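Beta-galactosidase (Marinomonas sp. ef1, PDB 6Y2K) hydrolyses terminal beta-D-galactosyl residues of beta-galactosides as a cold-active, hexameric GH42 glycosidase. Local coordinates at residues H252-V255 / G256-L259. Numbering follows the deposited sequence.
Sequences HHKV and GQDL
Gly-256 N donates to His-252 O over 3.0 Å, an i to i+4 bond in the short helix that begins at His-252, on the link between strands 238-244 and 261-266 of the TIM barrel. Beyond it i to i+3 bonds take over, with one weak i+4 bond remaining. Gln-257 N is shared between Lys-254 O at 3.2 Å and the weak bond to His-253 O, and Asp-258 N reaches Val-255 O, also at 3.2 Å. Leu-259 N then closes a type I beta turn on Gly-256 O, and the chain runs on into strand 261-266.

Apolar contact is made on the buried side. Val-255 and Leu-259 run alongside each other in the same direction; both also pack on Tyr-243 of strand 238-244 and on helix 205-233. With CG1 anti to its backbone N (chi1 170°), and so beside the carbonyl carbon, the valine has this methyl 4.1 Å from Leu-259 CD1.

Among the polar groups, the fully extended Lys-254 side chain carries NZ to a salt bridge with Asp-217 of helix 205-233. One water bridges helix and turn, donating to Lys-254 O at 2.7 Å and to Asp-258 OD2 at 3.0 Å.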
ATOM      1  N   HIS A 252      -5.340 -35.043  28.758  1.00 14.82           N
ATOM      2  CA  HIS A 252      -4.256 -35.954  28.381  1.00 15.07           C
ATOM      3  C   HIS A 252      -3.386 -36.341  29.582  1.00 15.76           C
ATOM      4  O   HIS A 252      -2.765 -37.405  29.569  1.00 17.09           O
ATOM      5  CB  HIS A 252      -3.368 -35.352  27.291  1.00 14.83           C
ATOM      6  CG  HIS A 252      -4.059 -35.131  25.977  1.00 14.88           C
ATOM      7  ND1 HIS A 252      -5.246 -34.434  25.857  1.00 14.53           N
ATOM      8  CD2 HIS A 252      -3.715 -35.503  24.722  1.00 14.71           C
ATOM      9  CE1 HIS A 252      -5.599 -34.394  24.581  1.00 14.73           C
ATOM     10  NE2 HIS A 252      -4.685 -35.030  23.871  1.00 14.47           N
ATOM     11  N   HIS A 253      -3.314 -35.488  30.600  1.00 16.42           N
ATOM     12  CA  HIS A 253      -2.615 -35.849  31.839  1.00 17.32           C
ATOM     13  C   HIS A 253      -3.334 -36.998  32.558  1.00 17.55           C
ATOM     14  O   HIS A 253      -2.688 -37.922  33.068  1.00 17.15           O
ATOM     15  CB  HIS A 253      -2.493 -34.656  32.794  1.00 18.00           C
ATOM     16  CG  HIS A 253      -1.675 -33.526  32.254  1.00 18.66           C
ATOM     17  ND1 HIS A 253      -2.228 -32.329  31.855  1.00 19.32           N
ATOM     18  CD2 HIS A 253      -0.347 -33.423  32.014  1.00 18.68           C
ATOM     19  CE1 HIS A 253      -1.272 -31.532  31.422  1.00 18.46           C
ATOM     20  NE2 HIS A 253      -0.122 -32.172  31.503  1.00 19.08           N
ATOM     21  N   LYS A 254      -4.667 -36.947  32.569  1.00 17.65           N
ATOM     22  CA  LYS A 254      -5.476 -37.934  33.290  1.00 18.10           C
ATOM     23  C   LYS A 254      -5.447 -39.289  32.582  1.00 18.15           C
ATOM     24  O   LYS A 254      -5.252 -40.320  33.228  1.00 18.28           O
ATOM     25  CB  LYS A 254      -6.910 -37.433  33.499  1.00 18.58           C
ATOM     26  CG  LYS A 254      -7.698 -38.233  34.526  1.00 19.26           C
ATOM     27  CD  LYS A 254      -9.055 -37.609  34.800  1.00 19.78           C
ATOM     28  CE  LYS A 254      -9.805 -38.396  35.871  1.00 20.24           C
ATOM     29  NZ  LYS A 254     -11.159 -37.845  36.157  1.00 20.16           N
ATOM     30  N   VAL A 255      -5.604 -39.285  31.258  1.00 17.79           N
ATOM     31  CA  VAL A 255      -5.432 -40.515  30.461  1.00 18.07           C
ATOM     32  C   VAL A 255      -4.017 -41.072  30.677  1.00 18.19           C
ATOM     33  O   VAL A 255      -3.843 -42.276  30.844  1.00 18.44           O
ATOM     34  CB  VAL A 255      -5.711 -40.276  28.959  1.00 17.74           C
ATOM     35  CG1 VAL A 255      -5.301 -41.473  28.102  1.00 18.14           C
ATOM     36  CG2 VAL A 255      -7.187 -39.968  28.747  1.00 17.85           C
ATOM     37  N   GLY A 256      -3.026 -40.181  30.702  1.00 18.97           N
ATOM     38  CA  GLY A 256      -1.628 -40.546  30.915  1.00 19.29           C
ATOM     39  C   GLY A 256      -1.299 -41.243  32.225  1.00 19.57           C
ATOM     40  O   GLY A 256      -0.333 -42.009  32.266  1.00 19.27           O
ATOM     41  N   GLN A 257      -2.083 -40.992  33.281  1.00 20.07           N
ATOM     42  CA  GLN A 257      -1.921 -41.662  34.585  0.50 20.83           C
ATOM     43  C   GLN A 257      -2.018 -43.187  34.462  1.00 20.64           C
ATOM     44  O   GLN A 257      -1.421 -43.921  35.248  1.00 20.29           O
ATOM     45  CB  GLN A 257      -2.994 -41.206  35.593  0.50 21.73           C
ATOM     46  CG  GLN A 257      -2.913 -39.768  36.081  0.50 22.40           C
ATOM     47  CD  GLN A 257      -4.103 -39.394  36.952  0.50 22.97           C
ATOM     48  OE1 GLN A 257      -4.281 -38.235  37.315  0.50 23.19           O
ATOM     49  NE2 GLN A 257      -4.932 -40.383  37.283  0.50 24.02           N
ATOM     50  N   ASP A 258      -2.797 -43.662  33.485  1.00 19.50           N
ATOM     51  CA  ASP A 258      -3.019 -45.096  33.286  1.00 19.60           C
ATOM     52  C   ASP A 258      -2.055 -45.758  32.297  1.00 18.97           C
ATOM     53  O   ASP A 258      -2.185 -46.944  32.020  1.00 19.50           O
ATOM     54  CB  ASP A 258      -4.482 -45.335  32.863  1.00 19.80           C
ATOM     55  CG  ASP A 258      -5.478 -44.922  33.947  1.00 19.92           C
ATOM     56  OD1 ASP A 258      -5.202 -45.169  35.137  1.00 19.19           O
ATOM     57  OD2 ASP A 258      -6.543 -44.360  33.615  1.00 19.70           O
ATOM     58  N   LEU A 259      -1.087 -45.004  31.778  1.00 18.15           N
ATOM     59  CA  LEU A 259      -0.182 -45.494  30.753  1.00 17.97           C
ATOM     60  C   LEU A 259       1.269 -45.303  31.184  1.00 17.67           C
ATOM     61  O   LEU A 259       1.557 -44.581  32.144  1.00 17.29           O
ATOM     62  CB  LEU A 259      -0.451 -44.773  29.428  1.00 18.38           C
ATOM     63  CG  LEU A 259      -1.826 -45.044  28.796  1.00 18.60           C
ATOM     64  CD1 LEU A 259      -2.135 -43.981  27.745  1.00 18.94           C
ATOM     65  CD2 LEU A 259      -1.906 -46.434  28.173  1.00 18.55           C
TER
HETATM   66  O   HOH W   1      -6.589 -41.756  35.050  1.00 25.74           O